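PDB 2HO1: type IV pilus assembly protein PilF from Pseudomonas aeruginosa, which is an outer membrane lipoprotein of tetratricopeptide repeats that interacts with the secretin subunit PilQ and is essential for its outer membrane localization and assembly into secretins. Local coordinates for residues S102-L115 and A124-Y137. Sequence-based numbering, arbitrary orientation.
Sequences SRNARVLNNYGGFL and AYQRLLEASQDTLY
Ala105 meets Ala131 and Gly112 meets Ala124 where helices 105-115 and 124-131 run antiparallel, their axes 8.1 Å apart at 161°, consistent with the helix pair of the third tetratricopeptide repeat. Small residues line the close approach: Gly112 O lies 3.4 Å from Ala124 CB, and Gly112 CA 4.2 Å from Leu128 CG. Arg127 is the knob in a hole formed by Leu108, Tyr111, Gly112 and Leu115. Its chain bends at chi2 (-63°), bringing Arg127 NE obliquely to 3.6 Å from Tyr111 CE2; water 5, at the guanidinium edge, links NE to Tyr111 OH. Leu108 sets CB on Ala131 CB and CD1 against Glu130 CG, while CD2 faces Arg127 CD. At the other end, Tyr137 lays one ring face over the first turn of helix 105-115, with Arg106 N 4.0 Å above the centre of the Tyr137 ring, while Ala105 CB touches Tyr137 CG. No direct hydrogen bond joins the segments, but waters bridge them: water 3 accepts from Ala105 N and donates to Asp134 OD2 (2.6 Å), and water 4 gathers Asn109 ND2, Asn110 OD1 and Tyr137 OH. Glu130 OE1 hydrogen-bonds Tyr125 OH of the second subunit, and Arg103 forms a salt bridge with Glu162 of that subunit. Within the superhelix, Val107 and Tyr111 pack on helix 87-100, where Tyr111 OH hydrogen-bonds Asp91, whereas Asn109 and Leu128 contact helix 140-153, Asn109 hydrogen-bonding Asn146.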
loop_
_atom_site.group_PDB
_atom_site.type_symbol
_atom_site.label_atom_id
_atom_site.label_comp_id
_atom_site.label_asym_id
_atom_site.label_seq_id
_atom_site.Cartn_x
_atom_site.Cartn_y
_atom_site.Cartn_z
ATOM N N SER A 102 9.938 -6.057 11.068
ATOM C CA SER A 102 8.662 -5.380 10.823
ATOM C C SER A 102 8.162 -5.414 9.370
ATOM O O SER A 102 7.004 -5.055 9.114
ATOM C CB SER A 102 8.766 -3.915 11.244
ATOM O OG SER A 102 9.742 -3.257 10.448
ATOM N N ARG A 103 9.021 -5.825 8.430
ATOM C CA ARG A 103 8.630 -5.853 7.011
ATOM C C ARG A 103 8.480 -7.222 6.335
ATOM O O ARG A 103 8.388 -7.298 5.108
ATOM C CB ARG A 103 9.561 -4.944 6.192
ATOM C CG ARG A 103 9.417 -3.471 6.631
ATOM C CD ARG A 103 10.082 -2.447 5.695
ATOM N NE ARG A 103 11.537 -2.582 5.630
ATOM C CZ ARG A 103 12.191 -3.173 4.633
ATOM N NH1 ARG A 103 11.517 -3.684 3.607
ATOM N NH2 ARG A 103 13.519 -3.246 4.660
ATOM N N ASN A 104 8.414 -8.271 7.160
ATOM C CA ASN A 104 8.223 -9.652 6.739
ATOM C C ASN A 104 6.816 -9.804 6.149
ATOM O O ASN A 104 5.828 -9.886 6.887
ATOM C CB ASN A 104 8.356 -10.571 7.966
ATOM C CG ASN A 104 8.194 -12.024 7.625
ATOM O OD1 ASN A 104 7.330 -12.406 6.859
ATOM N ND2 ASN A 104 9.019 -12.852 8.216
ATOM N N ALA A 105 6.727 -9.884 4.830
ATOM C CA ALA A 105 5.436 -9.963 4.136
ATOM C C ALA A 105 4.525 -11.132 4.488
ATOM O O ALA A 105 3.304 -10.980 4.516
ATOM C CB ALA A 105 5.654 -9.922 2.600
ATOM N N ARG A 106 5.105 -12.309 4.708
ATOM C CA ARG A 106 4.308 -13.464 5.045
ATOM C C ARG A 106 3.590 -13.236 6.391
ATOM O O ARG A 106 2.387 -13.467 6.511
ATOM C CB ARG A 106 5.208 -14.711 5.132
ATOM C CG ARG A 106 4.442 -16.008 5.374
ATOM C CD ARG A 106 5.410 -17.210 5.526
ATOM N NE ARG A 106 6.135 -17.109 6.784
ATOM C CZ ARG A 106 5.614 -17.464 7.959
ATOM N NH1 ARG A 106 4.379 -17.980 8.017
ATOM N NH2 ARG A 106 6.329 -17.329 9.073
ATOM N N VAL A 107 4.343 -12.768 7.381
ATOM C CA VAL A 107 3.808 -12.541 8.706
ATOM C C VAL A 107 2.892 -11.326 8.714
ATOM O O VAL A 107 1.843 -11.356 9.374
ATOM C CB VAL A 107 4.952 -12.394 9.711
ATOM C CG1 VAL A 107 4.411 -12.046 11.096
ATOM C CG2 VAL A 107 5.734 -13.711 9.752
ATOM N N LEU A 108 3.248 -10.286 7.960
ATOM C CA LEU A 108 2.374 -9.123 7.872
ATOM C C LEU A 108 1.046 -9.570 7.261
ATOM O O LEU A 108 -0.021 -9.107 7.666
ATOM C CB LEU A 108 2.991 -8.027 7.005
ATOM C CG LEU A 108 4.093 -7.185 7.681
ATOM C CD1 LEU A 108 4.840 -6.359 6.602
ATOM C CD2 LEU A 108 3.461 -6.247 8.764
ATOM N N ASN A 109 1.091 -10.483 6.301
ATOM C CA ASN A 109 -0.149 -10.908 5.665
ATOM C C ASN A 109 -0.985 -11.786 6.600
ATOM O O ASN A 109 -2.181 -11.620 6.659
ATOM C CB ASN A 109 0.131 -11.633 4.337
ATOM C CG ASN A 109 -1.151 -12.042 3.622
ATOM O OD1 ASN A 109 -2.023 -11.213 3.345
ATOM N ND2 ASN A 109 -1.269 -13.312 3.321
ATOM N N ASN A 110 -0.347 -12.710 7.329
ATOM C CA ASN A 110 -1.062 -13.550 8.277
ATOM C C ASN A 110 -1.691 -12.660 9.375
ATOM O O ASN A 110 -2.836 -12.879 9.781
ATOM C CB ASN A 110 -0.113 -14.554 8.933
ATOM C CG ASN A 110 0.313 -15.688 7.972
ATOM O OD1 ASN A 110 -0.307 -15.898 6.945
ATOM N ND2 ASN A 110 1.359 -16.413 8.327
ATOM N N TYR A 111 -0.936 -11.676 9.862
ATOM C CA TYR A 111 -1.449 -10.782 10.888
ATOM C C TYR A 111 -2.621 -9.922 10.356
ATOM O O TYR A 111 -3.666 -9.784 11.025
ATOM C CB TYR A 111 -0.305 -9.918 11.454
ATOM C CG TYR A 111 -0.673 -9.012 12.647
ATOM C CD1 TYR A 111 -1.686 -9.373 13.563
ATOM C CD2 TYR A 111 0.041 -7.832 12.889
ATOM C CE1 TYR A 111 -1.961 -8.571 14.688
ATOM C CE2 TYR A 111 -0.221 -7.031 14.009
ATOM C CZ TYR A 111 -1.230 -7.406 14.905
ATOM O OH TYR A 111 -1.535 -6.560 15.962
ATOM N N GLY A 112 -2.474 -9.360 9.158
ATOM C CA GLY A 112 -3.565 -8.579 8.600
ATOM C C GLY A 112 -4.812 -9.423 8.383
ATOM O O GLY A 112 -5.972 -8.927 8.493
ATOM N N GLY A 113 -4.583 -10.699 8.063
ATOM C CA GLY A 113 -5.701 -11.624 7.882
ATOM C C GLY A 113 -6.386 -11.790 9.257
ATOM O O GLY A 113 -7.617 -11.801 9.369
ATOM N N PHE A 114 -5.567 -11.901 10.300
ATOM C CA PHE A 114 -6.060 -12.052 11.688
ATOM C C PHE A 114 -6.868 -10.791 12.038
ATOM O O PHE A 114 -8.016 -10.875 12.518
ATOM C CB PHE A 114 -4.874 -12.200 12.652
ATOM C CG PHE A 114 -5.246 -12.030 14.111
ATOM C CD1 PHE A 114 -6.038 -12.982 14.764
ATOM C CD2 PHE A 114 -4.839 -10.901 14.820
ATOM C CE1 PHE A 114 -6.417 -12.812 16.115
ATOM C CE2 PHE A 114 -5.208 -10.715 16.150
ATOM C CZ PHE A 114 -5.999 -11.675 16.804
ATOM N N LEU A 115 -6.272 -9.626 11.782
ATOM C CA LEU A 115 -6.936 -8.358 12.069
ATOM C C LEU A 115 -8.288 -8.248 11.380
ATOM O O LEU A 115 -9.242 -7.734 11.969
ATOM C CB LEU A 115 -6.037 -7.173 11.708
ATOM C CG LEU A 115 -4.816 -7.092 12.629
ATOM C CD1 LEU A 115 -3.792 -6.124 12.033
ATOM C CD2 LEU A 115 -5.251 -6.675 14.060
ATOM N N ALA A 124 -5.835 -3.864 9.864
ATOM C CA ALA A 124 -5.616 -4.915 8.866
ATOM C C ALA A 124 -5.074 -4.241 7.597
ATOM O O ALA A 124 -4.021 -4.629 7.072
ATOM C CB ALA A 124 -6.954 -5.631 8.527
ATOM N N TYR A 125 -5.797 -3.220 7.136
ATOM C CA TYR A 125 -5.437 -2.476 5.921
ATOM C C TYR A 125 -3.992 -1.990 5.989
ATOM O O TYR A 125 -3.210 -2.216 5.062
ATOM C CB TYR A 125 -6.392 -1.279 5.741
ATOM C CG TYR A 125 -6.403 -0.709 4.329
ATOM C CD1 TYR A 125 -6.929 -1.449 3.260
ATOM C CD2 TYR A 125 -5.897 0.572 4.062
ATOM C CE1 TYR A 125 -6.949 -0.935 1.970
ATOM C CE2 TYR A 125 -5.922 1.105 2.760
ATOM C CZ TYR A 125 -6.451 0.334 1.727
ATOM O OH TYR A 125 -6.468 0.831 0.455
ATOM N N GLN A 126 -3.623 -1.354 7.101
ATOM C CA GLN A 126 -2.274 -0.864 7.286
ATOM C C GLN A 126 -1.193 -1.958 7.183
ATOM O O GLN A 126 -0.164 -1.751 6.505
ATOM C CB GLN A 126 -2.153 -0.140 8.635
ATOM C CG GLN A 126 -2.966 1.171 8.691
ATOM C CD GLN A 126 -3.068 1.776 10.106
ATOM O OE1 GLN A 126 -3.055 1.055 11.115
ATOM N NE2 GLN A 126 -3.198 3.108 10.177
ATOM N N ARG A 127 -1.409 -3.099 7.851
ATOM C CA ARG A 127 -0.422 -4.175 7.816
ATOM C C ARG A 127 -0.334 -4.761 6.426
ATOM O O ARG A 127 0.748 -5.082 5.971
ATOM C CB ARG A 127 -0.749 -5.283 8.834
ATOM C CG ARG A 127 -0.775 -4.821 10.266
ATOM C CD ARG A 127 0.579 -4.309 10.731
ATOM N NE ARG A 127 0.635 -4.066 12.171
ATOM C CZ ARG A 127 1.767 -3.793 12.825
ATOM N NH1 ARG A 127 2.911 -3.744 12.159
ATOM N NH2 ARG A 127 1.766 -3.555 14.135
ATOM N N LEU A 128 -1.474 -4.883 5.753
ATOM C CA LEU A 128 -1.511 -5.420 4.406
ATOM C C LEU A 128 -0.824 -4.478 3.398
ATOM O O LEU A 128 -0.153 -4.944 2.476
ATOM C CB LEU A 128 -2.954 -5.704 3.993
ATOM C CG LEU A 128 -3.569 -6.852 4.800
ATOM C CD1 LEU A 128 -5.094 -6.871 4.581
ATOM C CD2 LEU A 128 -2.923 -8.204 4.394
ATOM N N LEU A 129 -0.985 -3.163 3.573
ATOM C CA LEU A 129 -0.325 -2.198 2.697
ATOM C C LEU A 129 1.197 -2.370 2.828
ATOM O O LEU A 129 1.940 -2.260 1.850
ATOM C CB LEU A 129 -0.693 -0.760 3.081
ATOM C CG LEU A 129 -2.058 -0.246 2.636
ATOM C CD1 LEU A 129 -2.227 1.218 3.042
ATOM C CD2 LEU A 129 -2.167 -0.382 1.135
ATOM N N GLU A 130 1.677 -2.633 4.042
ATOM C CA GLU A 130 3.111 -2.807 4.204
ATOM C C GLU A 130 3.522 -4.156 3.565
ATOM O O GLU A 130 4.568 -4.264 2.922
ATOM C CB GLU A 130 3.505 -2.740 5.691
ATOM C CG GLU A 130 4.964 -3.075 5.959
ATOM C CD GLU A 130 5.964 -2.018 5.442
ATOM O OE1 GLU A 130 5.967 -0.864 5.955
ATOM O OE2 GLU A 130 6.751 -2.362 4.509
ATOM N N ALA A 131 2.681 -5.167 3.712
ATOM C CA ALA A 131 2.970 -6.488 3.143
ATOM C C ALA A 131 3.093 -6.432 1.632
ATOM O O ALA A 131 3.910 -7.118 1.051
ATOM C CB ALA A 131 1.878 -7.463 3.498
ATOM N N SER A 132 2.263 -5.626 1.001
ATOM C CA SER A 132 2.251 -5.538 -0.449
ATOM C C SER A 132 3.553 -5.047 -1.079
ATOM O O SER A 132 3.772 -5.226 -2.276
ATOM C CB SER A 132 1.074 -4.649 -0.901
ATOM O OG SER A 132 1.377 -3.271 -0.802
ATOM N N GLN A 133 4.417 -4.432 -0.271
ATOM C CA GLN A 133 5.672 -3.904 -0.754
ATOM C C GLN A 133 6.753 -4.932 -1.125
ATOM O O GLN A 133 7.679 -4.586 -1.866
ATOM C CB GLN A 133 6.222 -2.893 0.253
ATOM C CG GLN A 133 5.328 -1.656 0.363
ATOM C CD GLN A 133 5.043 -1.047 -1.018
ATOM O OE1 GLN A 133 5.912 -0.452 -1.624
ATOM N NE2 GLN A 133 3.823 -1.237 -1.521
ATOM N N ASP A 134 6.668 -6.157 -0.607
ATOM C CA ASP A 134 7.655 -7.200 -0.963
ATOM C C ASP A 134 7.127 -7.817 -2.237
ATOM O O ASP A 134 6.259 -8.706 -2.200
ATOM C CB ASP A 134 7.739 -8.278 0.113
ATOM C CG ASP A 134 8.768 -9.356 -0.228
ATOM O OD1 ASP A 134 9.383 -9.291 -1.337
ATOM O OD2 ASP A 134 8.948 -10.270 0.606
ATOM N N THR A 135 7.613 -7.335 -3.384
ATOM C CA THR A 135 7.096 -7.869 -4.641
ATOM C C THR A 135 7.615 -9.273 -4.972
ATOM O O THR A 135 7.198 -9.864 -5.964
ATOM C CB THR A 135 7.389 -6.885 -5.849
ATOM O OG1 THR A 135 8.805 -6.655 -5.952
ATOM C CG2 THR A 135 6.710 -5.511 -5.602
ATOM N N LEU A 136 8.487 -9.822 -4.135
ATOM C CA LEU A 136 9.029 -11.163 -4.380
ATOM C C LEU A 136 8.300 -12.201 -3.550
ATOM O O LEU A 136 8.566 -13.398 -3.657
ATOM C CB LEU A 136 10.526 -11.223 -4.022
ATOM C CG LEU A 136 11.410 -10.065 -4.524
ATOM C CD1 LEU A 136 12.883 -10.397 -4.252
ATOM C CD2 LEU A 136 11.205 -9.866 -6.013
ATOM N N TYR A 137 7.376 -11.755 -2.705
ATOM C CA TYR A 137 6.643 -12.688 -1.863
ATOM C C TYR A 137 5.743 -13.579 -2.724
ATOM O O TYR A 137 4.856 -13.099 -3.423
ATOM C CB TYR A 137 5.842 -11.902 -0.799
ATOM C CG TYR A 137 5.005 -12.777 0.104
ATOM C CD1 TYR A 137 5.520 -13.966 0.640
ATOM C CD2 TYR A 137 3.675 -12.447 0.378
ATOM C CE1 TYR A 137 4.724 -14.809 1.413
ATOM C CE2 TYR A 137 2.869 -13.279 1.152
ATOM C CZ TYR A 137 3.391 -14.463 1.668
ATOM O OH TYR A 137 2.569 -15.275 2.433
HETATM O O HOH W 1 8.910 -2.161 2.591
HETATM O O HOH W 2 7.593 -5.658 3.266
HETATM O O HOH W 3 8.984 -10.024 3.183
HETATM O O HOH W 4 0.308 -15.372 4.058
HETATM O O HOH W 5 -1.732 -3.945 14.289
#